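Local coordinates for DegT/DnrJ/EryC1/StrS aminotransferase (Brucella abortus 2308, PDB 4QGR), which probably acts as a transaminase dependent on pyridoxal 5'-phosphate, a cofactor that it binds, at residues A[57-63]-A[208-214]; A[166-172]-A[187-193]; A[271-275]-A[295-299]; A[277-282]-A[371-375]. All coordinates share one frame; numbering follows the deposited sequence.

Contacts 1 and 2 lie side by side in the large mixed sheet of the cofactor-binding region, their centres about 10 Å apart; strands 208-212 and 190-194 are neighbours there, and Phe211 of contact 1 packs on Val190 and Thr193 of contact 2. Along the chain contact 2 is nested within the loop that contact 1 closes. Contacts 3 and 4 come later, beyond the sheet, with centres about 12 Å apart; both use helix 247-278, and their segments alternate in sequence. The centres of contacts 2 and 3 are about 23 Å apart, those of contacts 1 and 4 about 40 Å. Contacts 1 and 2 thus build the sheet beside the cofactor, while contacts 3 and 4 tie the long helix into the C-terminal part.

Contact 1. Residues A[57-63]-A[208-214]; sequences VEHVIAC and GAMFTND
In the large mixed sheet of this PLP-dependent aminotransferase fold, edge strand 59-63 pairs antiparallel with strand 208-212, joining His59, Ile61 and Cys63 to Thr212, Met210 and Gly208 as hydrogen-bonded pairs. The bond from Ile61 N to Met210 O, 2.8 Å, is almost straight at 178°. Val60 and Ala62 face helix 42-55 together with Phe211; Val60 CG2 meets the edge of the phenyl ring in its plane, 3.9 Å from Phe211 CD1. On the other face, the bend of Met210 at chi3 (-70°) swings its chain end back, CE of Met210 3.6 Å from Ile61 CG2, and Ala69 and Met72 of helix 68-76 cover the sulfur side chains of Met210 and Cys63. Gly208 brings this strand end near the cofactor-binding Gly66 and Ser194. At the far end the pairing passes to a side chain: Asn213 OD1 accepts from Glu58 N at 2.9 Å, the donor lying nearly on the extension of the amide C=O. Thr212 OG1 accepts from Asp214 N in an ST turn and also bonds His189 O. One water joins both segments, donating to Glu58 OE1 at 2.6 Å and to Asn213 O at 3.1 Å, and it meets His59 NE2 at the imidazole edge, 2.8 Å away.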
loop_
_atom_site.group_PDB
_atom_site.type_symbol
_atom_site.label_atom_id
_atom_site.label_comp_id
_atom_site.label_asym_id
_atom_site.label_seq_id
_atom_site.Cartn_x
_atom_site.Cartn_y
_atom_site.Cartn_z
ATOM N N VAL A 57 14.915 18.510 5.716
ATOM C CA VAL A 57 14.582 17.617 6.831
ATOM C C VAL A 57 15.626 16.516 6.843
ATOM O O VAL A 57 16.116 16.105 5.776
ATOM C CB VAL A 57 13.175 17.005 6.713
ATOM C CG1 VAL A 57 12.116 18.091 6.591
ATOM C CG2 VAL A 57 13.094 16.068 5.543
ATOM N N GLU A 58 15.962 16.045 8.025
ATOM C CA GLU A 58 17.084 15.101 8.182
ATOM C C GLU A 58 16.739 13.707 7.706
ATOM O O GLU A 58 17.623 12.972 7.244
ATOM C CB GLU A 58 17.500 15.008 9.641
ATOM C CG GLU A 58 18.026 16.311 10.207
ATOM C CD GLU A 58 18.491 16.177 11.652
ATOM O OE1 GLU A 58 19.126 15.153 12.003
ATOM O OE2 GLU A 58 18.202 17.110 12.431
ATOM N N HIS A 59 15.485 13.321 7.855
ATOM C CA HIS A 59 15.051 11.954 7.522
ATOM C C HIS A 59 13.884 11.964 6.581
ATOM O O HIS A 59 12.852 12.558 6.897
ATOM C CB HIS A 59 14.669 11.151 8.786
ATOM C CG HIS A 59 15.759 11.127 9.823
ATOM N ND1 HIS A 59 16.830 10.262 9.756
ATOM C CD2 HIS A 59 15.964 11.898 10.915
ATOM C CE1 HIS A 59 17.666 10.512 10.757
ATOM N NE2 HIS A 59 17.152 11.491 11.486
ATOM N N VAL A 60 14.009 11.234 5.468
ATOM C CA VAL A 60 12.890 11.009 4.538
ATOM C C VAL A 60 12.683 9.517 4.468
ATOM O O VAL A 60 13.647 8.749 4.209
ATOM C CB VAL A 60 13.170 11.523 3.129
ATOM C CG1 VAL A 60 12.015 11.125 2.171
ATOM C CG2 VAL A 60 13.427 13.041 3.159
ATOM N N ILE A 61 11.454 9.103 4.753
ATOM C CA ILE A 61 11.108 7.679 4.789
ATOM C C ILE A 61 10.075 7.445 3.681
ATOM O O ILE A 61 8.866 7.682 3.859
ATOM C CB ILE A 61 10.540 7.276 6.150
ATOM C CG1 ILE A 61 11.489 7.640 7.300
ATOM C CG2 ILE A 61 10.243 5.777 6.154
ATOM C CD1 ILE A 61 11.160 8.978 7.923
ATOM N N ALA A 62 10.550 6.949 2.548
ATOM C CA ALA A 62 9.646 6.695 1.406
ATOM C C ALA A 62 8.706 5.547 1.752
ATOM O O ALA A 62 9.074 4.668 2.510
ATOM C CB ALA A 62 10.451 6.407 0.135
ATOM N N CYS A 63 7.473 5.578 1.226
ATOM C CA CYS A 63 6.508 4.498 1.476
ATOM C C CYS A 63 5.555 4.371 0.294
ATOM O O CYS A 63 5.780 4.992 -0.767
ATOM C CB CYS A 63 5.760 4.761 2.792
ATOM S SG CYS A 63 4.935 6.370 2.939
ATOM N N GLY A 208 4.406 7.491 -1.752
ATOM C CA GLY A 208 4.297 8.432 -0.642
ATOM C C GLY A 208 5.594 8.575 0.112
ATOM O O GLY A 208 6.566 7.895 -0.187
ATOM N N ALA A 209 5.627 9.484 1.086
ATOM C CA ALA A 209 6.774 9.535 1.984
ATOM C C ALA A 209 6.401 10.206 3.291
ATOM O O ALA A 209 5.385 10.951 3.387
ATOM C CB ALA A 209 7.909 10.302 1.341
ATOM N N MET A 210 7.297 10.040 4.244
ATOM C CA MET A 210 7.195 10.681 5.576
ATOM C C MET A 210 8.490 11.396 5.836
ATOM O O MET A 210 9.536 10.991 5.330
ATOM C CB MET A 210 6.916 9.664 6.677
ATOM C CG MET A 210 5.648 8.854 6.398
ATOM S SD MET A 210 5.409 7.436 7.476
ATOM C CE MET A 210 6.726 6.400 6.857
ATOM N N PHE A 211 8.399 12.447 6.647
ATOM C CA PHE A 211 9.490 13.370 6.898
ATOM C C PHE A 211 9.619 13.647 8.395
ATOM O O PHE A 211 8.618 13.862 9.087
ATOM C CB PHE A 211 9.232 14.688 6.171
ATOM C CG PHE A 211 8.803 14.525 4.739
ATOM C CD1 PHE A 211 9.708 14.063 3.790
ATOM C CD2 PHE A 211 7.528 14.833 4.334
ATOM C CE1 PHE A 211 9.358 13.923 2.462
ATOM C CE2 PHE A 211 7.155 14.649 3.007
ATOM C CZ PHE A 211 8.065 14.220 2.065
ATOM N N THR A 212 10.845 13.648 8.924
ATOM C CA THR A 212 11.016 14.049 10.302
ATOM C C THR A 212 12.482 14.349 10.583
ATOM O O THR A 212 13.377 13.843 9.910
ATOM C CB THR A 212 10.512 12.983 11.291
ATOM O OG1 THR A 212 10.510 13.521 12.621
ATOM C CG2 THR A 212 11.321 11.694 11.225
ATOM N N ASN A 213 12.689 15.222 11.570
ATOM C CA ASN A 213 14.024 15.424 12.131
ATOM C C ASN A 213 14.376 14.561 13.321
ATOM O O ASN A 213 15.503 14.615 13.815
ATOM C CB ASN A 213 14.202 16.883 12.513
ATOM C CG ASN A 213 14.284 17.780 11.311
ATOM O OD1 ASN A 213 14.818 17.411 10.287
ATOM N ND2 ASN A 213 13.753 18.991 11.444
ATOM N N ASP A 214 13.429 13.764 13.773
ATOM C CA ASP A 214 13.624 12.878 14.931
ATOM C C ASP A 214 14.146 11.512 14.466
ATOM O O ASP A 214 13.405 10.713 13.871
ATOM C CB ASP A 214 12.297 12.770 15.654
ATOM C CG ASP A 214 12.314 11.812 16.861
ATOM O OD1 ASP A 214 13.176 10.943 17.001
ATOM O OD2 ASP A 214 11.380 11.930 17.664
HETATM O O HOH W 1 18.234 13.175 13.475
#

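Contact 2. Residues A[166-172]-A[187-193]; sequences FIIEDAA and FGHVGAT. With PLP (pyridoxal-5'-phosphate), chain E.
Parallel strands 166-170 and 190-193 are laced by backbone bonds: Glu169 N donates to Val190 O, Ala192 N to Glu169 O, and Ala171 N to Ala192 O beyond the last bridge. Where the 187-193 segment enters the ladder, Ile167 O takes His189 N at 2.8 Å and, weakly, Val190 N. Side chains continue the polar network at both ends. His189 ND1 accepts from Ile167 N at 3.0 Å, nearly straight at 167° though the donor is tilted from the imidazole plane, which helps set the ring's rotation. The extended Glu169 reaches back to Phe187 N, 3.0 Å from Glu169 OE1 on the syn side but well out of the carboxylate plane, while OE2 receives Gly185 N. Thr193 OG1 donates to Ala171 O at 2.7 Å from above the carbonyl plane. Of the ring and apolar contacts, Phe166 and His189 lie 25° from parallel and so displaced that little of one ring covers the other; Phe166 CD1 lies over one imidazole face. Val190 CG1 touches both Phe166 CZ and Ile168 CG1. Cofactor contacts gather at the C-terminal strand end. Asp170 CG stands anti to the backbone N (chi1 -176°), placing OD2 2.7 Å from N1 of PLP; OD2 is also hydrogen-bonded to Thr95 OG1, while OD1 accepts from Ala172 N in an Asx turn. Ala172 CB packs against the pyridine. An aspartate facing the pyridine nitrogen from a strand end is the hallmark of the fold-type I PLP aminotransferase site.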
loop_
_atom_site.group_PDB
_atom_site.type_symbol
_atom_site.label_atom_id
_atom_site.label_comp_id
_atom_site.label_asym_id
_atom_site.label_seq_id
_atom_site.Cartn_x
_atom_site.Cartn_y
_atom_site.Cartn_z
ATOM N N PHE A 166 0.639 15.310 19.468
ATOM C CA PHE A 166 1.461 14.968 18.319
ATOM C C PHE A 166 0.887 15.604 17.058
ATOM O O PHE A 166 -0.321 15.510 16.809
ATOM C CB PHE A 166 1.428 13.441 18.204
ATOM C CG PHE A 166 2.394 12.846 17.227
ATOM C CD1 PHE A 166 3.778 12.896 17.432
ATOM C CD2 PHE A 166 1.924 12.086 16.166
ATOM C CE1 PHE A 166 4.634 12.291 16.526
ATOM C CE2 PHE A 166 2.773 11.459 15.290
ATOM C CZ PHE A 166 4.137 11.555 15.472
ATOM N N ILE A 167 1.733 16.240 16.262
ATOM C CA ILE A 167 1.277 16.884 15.044
ATOM C C ILE A 167 1.847 16.201 13.846
ATOM O O ILE A 167 3.071 16.095 13.691
ATOM C CB ILE A 167 1.665 18.383 14.972
ATOM C CG1 ILE A 167 1.006 19.144 16.124
ATOM C CG2 ILE A 167 1.255 18.981 13.659
ATOM C CD1 ILE A 167 1.528 20.534 16.270
ATOM N N ILE A 168 0.935 15.749 12.980
ATOM C CA ILE A 168 1.291 15.158 11.699
ATOM C C ILE A 168 0.877 16.159 10.618
ATOM O O ILE A 168 -0.327 16.475 10.472
ATOM C CB ILE A 168 0.559 13.841 11.430
ATOM C CG1 ILE A 168 0.866 12.797 12.500
ATOM C CG2 ILE A 168 0.916 13.360 10.018
ATOM C CD1 ILE A 168 -0.104 11.620 12.509
ATOM N N GLU A 169 1.845 16.659 9.874
ATOM C CA GLU A 169 1.525 17.604 8.781
ATOM C C GLU A 169 1.078 16.771 7.577
ATOM O O GLU A 169 1.857 15.973 7.092
ATOM C CB GLU A 169 2.749 18.423 8.385
ATOM C CG GLU A 169 2.549 19.218 7.089
ATOM C CD GLU A 169 3.741 20.013 6.632
ATOM O OE1 GLU A 169 4.835 19.714 7.137
ATOM O OE2 GLU A 169 3.570 20.951 5.774
ATOM N N ASP A 170 -0.173 16.903 7.139
ATOM C CA ASP A 170 -0.616 16.260 5.895
ATOM C C ASP A 170 -0.226 17.204 4.714
ATOM O O ASP A 170 -0.964 18.095 4.347
ATOM C CB ASP A 170 -2.090 15.900 5.901
ATOM C CG ASP A 170 -2.525 15.143 4.654
ATOM O OD1 ASP A 170 -1.656 14.966 3.740
ATOM O OD2 ASP A 170 -3.717 14.733 4.569
ATOM N N ALA A 171 0.953 16.957 4.162
ATOM C CA ALA A 171 1.541 17.708 3.065
ATOM C C ALA A 171 1.354 16.930 1.734
ATOM O O ALA A 171 2.149 17.082 0.783
ATOM C CB ALA A 171 3.007 17.957 3.358
ATOM N N ALA A 172 0.268 16.152 1.630
ATOM C CA ALA A 172 -0.061 15.445 0.396
ATOM C C ALA A 172 -0.022 16.404 -0.767
ATOM O O ALA A 172 0.387 16.019 -1.874
ATOM C CB ALA A 172 -1.441 14.815 0.479
ATOM N N PHE A 187 7.081 20.734 8.893
ATOM C CA PHE A 187 6.301 21.156 10.049
ATOM C C PHE A 187 5.839 19.953 10.906
ATOM O O PHE A 187 5.898 18.793 10.488
ATOM C CB PHE A 187 5.109 21.992 9.591
ATOM C CG PHE A 187 5.490 23.281 8.886
ATOM C CD1 PHE A 187 5.889 24.398 9.626
ATOM C CD2 PHE A 187 5.438 23.393 7.501
ATOM C CE1 PHE A 187 6.206 25.591 8.979
ATOM C CE2 PHE A 187 5.768 24.578 6.842
ATOM C CZ PHE A 187 6.160 25.684 7.602
ATOM N N GLY A 188 5.380 20.254 12.112
ATOM C CA GLY A 188 4.928 19.228 13.055
ATOM C C GLY A 188 6.024 18.336 13.571
ATOM O O GLY A 188 7.231 18.614 13.391
ATOM N N HIS A 189 5.628 17.239 14.190
ATOM C CA HIS A 189 6.577 16.196 14.609
ATOM C C HIS A 189 7.059 15.360 13.403
ATOM O O HIS A 189 8.173 14.814 13.384
ATOM C CB HIS A 189 5.919 15.293 15.665
ATOM C CG HIS A 189 5.673 15.970 16.985
ATOM N ND1 HIS A 189 4.499 16.636 17.281
ATOM C CD2 HIS A 189 6.447 16.055 18.103
ATOM C CE1 HIS A 189 4.573 17.152 18.492
ATOM N NE2 HIS A 189 5.738 16.798 19.026
ATOM N N VAL A 190 6.186 15.268 12.407
ATOM C CA VAL A 190 6.385 14.432 11.243
ATOM C C VAL A 190 5.475 14.974 10.138
ATOM O O VAL A 190 4.356 15.456 10.401
ATOM C CB VAL A 190 6.053 12.942 11.579
ATOM C CG1 VAL A 190 4.597 12.789 11.934
ATOM C CG2 VAL A 190 6.444 11.961 10.503
ATOM N N GLY A 191 5.980 14.908 8.913
ATOM C CA GLY A 191 5.222 15.281 7.744
ATOM C C GLY A 191 4.940 14.058 6.913
ATOM O O GLY A 191 5.678 13.087 6.947
ATOM N N ALA A 192 3.866 14.154 6.128
ATOM C CA ALA A 192 3.416 13.102 5.248
ATOM C C ALA A 192 3.107 13.662 3.858
ATOM O O ALA A 192 2.524 14.744 3.746
ATOM C CB ALA A 192 2.144 12.474 5.812
ATOM N N THR A 193 3.418 12.902 2.806
ATOM C CA THR A 193 2.957 13.285 1.484
ATOM C C THR A 193 2.620 12.076 0.597
ATOM O O THR A 193 2.874 10.912 0.944
ATOM C CB THR A 193 3.960 14.212 0.755
ATOM O OG1 THR A 193 3.339 14.885 -0.351
ATOM C CG2 THR A 193 5.123 13.424 0.228
HETATM N N1 PLP E . -4.116 13.665 2.166
HETATM C C2 PLP E . -4.548 14.581 1.280
HETATM C C2A PLP E . -4.797 16.016 1.679
HETATM C C3 PLP E . -4.691 14.169 -0.144
HETATM O O3 PLP E . -5.066 15.080 -1.033
HETATM C C4 PLP E . -4.494 12.734 -0.484
HETATM C C4A PLP E . -4.518 12.114 -1.827
HETATM O O4A PLP E . -4.075 12.672 -2.811
HETATM C C5 PLP E . -4.039 11.846 0.594
HETATM C C6 PLP E . -3.875 12.375 1.877
HETATM C C5A PLP E . -3.788 10.378 0.330
HETATM O O4P PLP E . -2.665 10.167 -0.538
HETATM P P PLP E . -2.631 8.904 -1.533
HETATM O O1P PLP E . -1.193 8.771 -2.028
HETATM O O2P PLP E . -3.169 7.708 -0.789
HETATM O O3P PLP E . -3.561 9.382 -2.661
#

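Contact 3. Residues A[271-275]-A[295-299]; sequences ARRYN and WAQYS
Trp295 offers one indole face to the methyl of Ala271 on helix 247-278. Ala271 CB lies 3.5 Å from the centroid of the five-membered ring of Trp295, a CH-pi contact 25° off the ring normal. Trp295 CE2 is the atom nearest to Ala271 CB, 3.2 Å away, so the methyl is offset toward the rim of the indole on the side of NE1 and CZ2. Three residues on, chi1 of 179° swings the Tyr298 phenol away from its own backbone N and across to the helix. There it stacks face to face with Tyr274, the ring centroids 4.4 Å apart and the planes at 29°. Tyr274 CD2 stands over the centre of the Tyr298 ring, and Tyr274 CB closes on Tyr298 CZ at 3.3 Å. The Tyr298 hydroxyl OH donates to Asn275 OD1 at 2.4 Å, a length too short to be taken literally, Asn275 OD1 approaching the Tyr298 ring at its edge. Asn275 ND2 bonds Pro285 O, which orients the buried amide; Tyr274 OH bonds Pro357 O. Tyr298 also joins Leu356 through the backbone pairing of strands 298-301 and 353-356. The result is helix-on-sheet packing through aromatic rings, by which the long helix lies against the small two-stranded antiparallel sheet of the C-terminal part.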
loop_
_atom_site.group_PDB
_atom_site.type_symbol
_atom_site.label_atom_id
_atom_site.label_comp_id
_atom_site.label_asym_id
_atom_site.label_seq_id
_atom_site.Cartn_x
_atom_site.Cartn_y
_atom_site.Cartn_z
ATOM N N ALA A 271 -0.439 31.360 -10.908
ATOM C CA ALA A 271 -1.430 31.667 -9.871
ATOM C C ALA A 271 -1.579 33.145 -9.695
ATOM O O ALA A 271 -2.685 33.622 -9.529
ATOM C CB ALA A 271 -1.058 31.038 -8.551
ATOM N N ARG A 272 -0.461 33.874 -9.699
ATOM C CA ARG A 272 -0.512 35.337 -9.514
ATOM C C ARG A 272 -1.231 35.998 -10.677
ATOM O O ARG A 272 -1.992 36.939 -10.495
ATOM C CB ARG A 272 0.898 35.919 -9.305
ATOM C CG ARG A 272 1.450 35.582 -7.920
ATOM C CD ARG A 272 2.858 36.138 -7.669
ATOM N NE ARG A 272 3.381 35.714 -6.360
ATOM C CZ ARG A 272 3.072 36.284 -5.185
ATOM N NH1 ARG A 272 2.224 37.305 -5.112
ATOM N NH2 ARG A 272 3.603 35.817 -4.056
ATOM N N ARG A 273 -1.003 35.483 -11.872
ATOM C CA ARG A 273 -1.685 36.011 -13.051
ATOM C C ARG A 273 -3.203 35.757 -12.971
ATOM O O ARG A 273 -3.994 36.659 -13.298
ATOM C CB ARG A 273 -1.069 35.467 -14.339
ATOM C CG ARG A 273 -1.491 36.221 -15.591
ATOM C CD ARG A 273 -0.522 35.895 -16.715
ATOM N NE ARG A 273 -0.834 36.670 -17.913
ATOM C CZ ARG A 273 -1.590 36.267 -18.931
ATOM N NH1 ARG A 273 -2.126 35.053 -18.967
ATOM N NH2 ARG A 273 -1.780 37.089 -19.963
ATOM N N TYR A 274 -3.631 34.574 -12.543
ATOM C CA TYR A 274 -5.066 34.378 -12.315
ATOM C C TYR A 274 -5.589 35.348 -11.255
ATOM O O TYR A 274 -6.670 35.934 -11.410
ATOM C CB TYR A 274 -5.356 32.981 -11.783
ATOM C CG TYR A 274 -5.581 31.823 -12.736
ATOM C CD1 TYR A 274 -6.456 31.907 -13.842
ATOM C CD2 TYR A 274 -5.003 30.580 -12.448
ATOM C CE1 TYR A 274 -6.697 30.805 -14.644
ATOM C CE2 TYR A 274 -5.236 29.471 -13.226
ATOM C CZ TYR A 274 -6.105 29.581 -14.326
ATOM O OH TYR A 274 -6.361 28.466 -15.072
ATOM N N ASN A 275 -4.865 35.464 -10.141
ATOM C CA ASN A 275 -5.383 36.249 -9.006
ATOM C C ASN A 275 -5.610 37.708 -9.424
ATOM O O ASN A 275 -6.686 38.245 -9.171
ATOM C CB ASN A 275 -4.464 36.182 -7.778
ATOM C CG ASN A 275 -4.559 34.836 -7.038
ATOM O OD1 ASN A 275 -5.440 34.004 -7.303
ATOM N ND2 ASN A 275 -3.678 34.648 -6.075
ATOM N N TRP A 295 0.315 25.004 -5.055
ATOM C CA TRP A 295 -0.783 25.067 -6.058
ATOM C C TRP A 295 -1.136 23.700 -6.600
ATOM O O TRP A 295 -1.297 23.528 -7.804
ATOM C CB TRP A 295 -0.443 26.025 -7.201
ATOM C CG TRP A 295 -0.286 27.453 -6.675
ATOM C CD1 TRP A 295 0.868 28.159 -6.565
ATOM C CD2 TRP A 295 -1.313 28.271 -6.163
ATOM N NE1 TRP A 295 0.623 29.394 -6.021
ATOM C CE2 TRP A 295 -0.725 29.481 -5.766
ATOM C CE3 TRP A 295 -2.703 28.129 -6.051
ATOM C CZ2 TRP A 295 -1.461 30.526 -5.232
ATOM C CZ3 TRP A 295 -3.434 29.182 -5.470
ATOM C CH2 TRP A 295 -2.818 30.357 -5.094
ATOM N N ALA A 296 -1.316 22.726 -5.719
ATOM C CA ALA A 296 -1.891 21.472 -6.137
ATOM C C ALA A 296 -3.200 21.700 -6.859
ATOM O O ALA A 296 -3.533 20.980 -7.806
ATOM C CB ALA A 296 -2.089 20.585 -4.942
ATOM N N GLN A 297 -3.967 22.693 -6.398
ATOM C CA GLN A 297 -5.156 23.173 -7.098
ATOM C C GLN A 297 -5.196 24.699 -6.992
ATOM O O GLN A 297 -4.701 25.284 -5.995
ATOM C CB GLN A 297 -6.475 22.635 -6.476
ATOM C CG GLN A 297 -6.505 21.115 -6.360
ATOM C CD GLN A 297 -6.563 20.376 -7.661
ATOM O OE1 GLN A 297 -6.917 20.952 -8.688
ATOM N NE2 GLN A 297 -6.266 19.045 -7.616
ATOM N N TYR A 298 -5.851 25.320 -7.968
ATOM C CA TYR A 298 -6.081 26.765 -7.996
ATOM C C TYR A 298 -7.588 26.919 -7.819
ATOM O O TYR A 298 -8.362 26.640 -8.735
ATOM C CB TYR A 298 -5.598 27.402 -9.284
ATOM C CG TYR A 298 -5.874 28.902 -9.266
ATOM C CD1 TYR A 298 -7.104 29.407 -9.704
ATOM C CD2 TYR A 298 -4.990 29.770 -8.686
ATOM C CE1 TYR A 298 -7.391 30.786 -9.630
ATOM C CE2 TYR A 298 -5.274 31.148 -8.597
ATOM C CZ TYR A 298 -6.488 31.631 -9.047
ATOM O OH TYR A 298 -6.786 32.987 -8.981
ATOM N N SER A 299 -7.996 27.266 -6.600
ATOM C CA SER A 299 -9.382 27.206 -6.197
ATOM C C SER A 299 -9.975 28.593 -5.933
ATOM O O SER A 299 -9.487 29.325 -5.047
ATOM C CB SER A 299 -9.515 26.340 -4.956
ATOM O OG SER A 299 -9.130 24.977 -5.218
#

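Contact 4. Residues A[277-282]-A[371-375]; sequences ALKDVV and IGVIR
Asp280 and Arg375 form an end-on, bidentate salt bridge between residues 277-282, at the C-terminal part of helix 247-278 and just beyond, and helix 364-377. Arg375 NH1 donates to Asp280 OD1 at 2.8 Å and Arg375 NH2 to Asp280 OD2 at 3.1 Å. Each oxygen uses its syn lone pair, and the carboxylate and guanidinium planes, 16° apart, are nearly coplanar. The bend of Arg375 at chi3 (69°) turns the guanidinium back toward residues 277-282, where NH1 of Arg375 also approaches Ala277 O at 2.6 Å in a weak bond. Leu278 O is shared by Val281 N and Val282 N, which holds this backbone curled. Val281 CG1 lies over one guanidinium face, toward its rim. Beside the polar group, Ala277 CB meets Ile371 CD1 at 3.6 Å, and the Leu278 and Ile374 side chains cross at about a right angle, CD2 of Leu278 3.7 Å from CG2 of Ile374. Val282 CG1 completes this apolar layer against Ile374, which Leu308 and Leu312 of helix 305-314 touch as well. Two roughly parallel bonds, close to the guanidinium plane, fix the guanidinium's rotation, and the opposed charges probably keep both groups ionised at this partly buried interface, far from the cofactor.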
loop_
_atom_site.group_PDB
_atom_site.type_symbol
_atom_site.label_atom_id
_atom_site.label_comp_id
_atom_site.label_asym_id
_atom_site.label_seq_id
_atom_site.Cartn_x
_atom_site.Cartn_y
_atom_site.Cartn_z
ATOM N N ALA A 277 -6.065 38.923 -12.413
ATOM C CA ALA A 277 -7.031 39.102 -13.492
ATOM C C ALA A 277 -8.454 38.813 -13.037
ATOM O O ALA A 277 -9.409 39.306 -13.652
ATOM C CB ALA A 277 -6.662 38.214 -14.672
ATOM N N LEU A 278 -8.608 38.008 -11.982
ATOM C CA LEU A 278 -9.937 37.506 -11.588
ATOM C C LEU A 278 -10.511 38.082 -10.304
ATOM O O LEU A 278 -11.685 37.874 -10.007
ATOM C CB LEU A 278 -9.889 35.966 -11.467
ATOM C CG LEU A 278 -9.713 35.227 -12.803
ATOM C CD1 LEU A 278 -9.440 33.755 -12.553
ATOM C CD2 LEU A 278 -10.927 35.412 -13.699
ATOM N N LYS A 279 -9.691 38.785 -9.529
ATOM C CA LYS A 279 -10.071 39.189 -8.194
ATOM C C LYS A 279 -11.333 40.056 -8.102
ATOM O O LYS A 279 -11.990 40.068 -7.055
ATOM C CB LYS A 279 -8.911 39.919 -7.501
ATOM C CG LYS A 279 -8.510 41.216 -8.137
ATOM C CD LYS A 279 -7.248 41.736 -7.465
ATOM C CE LYS A 279 -6.706 42.944 -8.214
ATOM N NZ LYS A 279 -5.453 43.422 -7.560
ATOM N N ASP A 280 -11.668 40.757 -9.170
ATOM C CA ASP A 280 -12.868 41.589 -9.168
ATOM C C ASP A 280 -14.168 40.896 -9.564
ATOM O O ASP A 280 -15.233 41.504 -9.442
ATOM C CB ASP A 280 -12.662 42.811 -10.072
ATOM C CG ASP A 280 -12.415 42.448 -11.516
ATOM O OD1 ASP A 280 -11.709 41.443 -11.843
ATOM O OD2 ASP A 280 -12.919 43.175 -12.369
ATOM N N VAL A 281 -14.105 39.666 -10.077
ATOM C CA VAL A 281 -15.309 38.932 -10.464
ATOM C C VAL A 281 -15.533 37.640 -9.650
ATOM O O VAL A 281 -16.650 37.148 -9.593
ATOM C CB VAL A 281 -15.327 38.576 -11.967
ATOM C CG1 VAL A 281 -15.512 39.818 -12.820
ATOM C CG2 VAL A 281 -14.072 37.812 -12.390
ATOM N N VAL A 282 -14.476 37.072 -9.061
ATOM C CA VAL A 282 -14.616 35.913 -8.202
ATOM C C VAL A 282 -13.673 36.057 -7.008
ATOM O O VAL A 282 -12.813 36.917 -6.999
ATOM C CB VAL A 282 -14.300 34.573 -8.924
ATOM C CG1 VAL A 282 -15.346 34.267 -9.989
ATOM C CG2 VAL A 282 -12.897 34.546 -9.501
ATOM N N ILE A 371 -9.425 33.039 -18.319
ATOM C CA ILE A 371 -9.777 34.331 -17.719
ATOM C C ILE A 371 -10.957 34.965 -18.458
ATOM O O ILE A 371 -11.870 35.492 -17.843
ATOM C CB ILE A 371 -8.548 35.280 -17.661
ATOM C CG1 ILE A 371 -7.638 34.844 -16.531
ATOM C CG2 ILE A 371 -8.946 36.739 -17.466
ATOM C CD1 ILE A 371 -6.203 35.292 -16.696
ATOM N N GLY A 372 -10.924 34.910 -19.770
ATOM C CA GLY A 372 -11.939 35.561 -20.586
ATOM C C GLY A 372 -13.317 34.965 -20.344
ATOM O O GLY A 372 -14.310 35.664 -20.300
ATOM N N VAL A 373 -13.381 33.654 -20.211
ATOM C CA VAL A 373 -14.669 33.009 -20.078
ATOM C C VAL A 373 -15.252 33.337 -18.719
ATOM O O VAL A 373 -16.462 33.610 -18.606
ATOM C CB VAL A 373 -14.559 31.477 -20.294
ATOM C CG1 VAL A 373 -15.882 30.790 -19.977
ATOM C CG2 VAL A 373 -14.142 31.169 -21.715
ATOM N N ILE A 374 -14.398 33.341 -17.686
ATOM C CA ILE A 374 -14.857 33.616 -16.338
ATOM C C ILE A 374 -15.364 35.075 -16.233
ATOM O O ILE A 374 -16.451 35.325 -15.702
ATOM C CB ILE A 374 -13.756 33.324 -15.291
ATOM C CG1 ILE A 374 -13.409 31.830 -15.306
ATOM C CG2 ILE A 374 -14.200 33.752 -13.886
ATOM C CD1 ILE A 374 -12.217 31.440 -14.469
ATOM N N ARG A 375 -14.591 36.016 -16.757
ATOM C CA ARG A 375 -14.964 37.428 -16.729
ATOM C C ARG A 375 -16.276 37.646 -17.519
ATOM O O ARG A 375 -17.194 38.359 -17.073
ATOM C CB ARG A 375 -13.835 38.291 -17.305
ATOM C CG ARG A 375 -12.560 38.291 -16.456
ATOM C CD ARG A 375 -11.550 39.305 -16.964
ATOM N NE ARG A 375 -12.089 40.637 -16.709
ATOM C CZ ARG A 375 -12.059 41.236 -15.523
ATOM N NH1 ARG A 375 -11.475 40.658 -14.474
ATOM N NH2 ARG A 375 -12.618 42.413 -15.370
#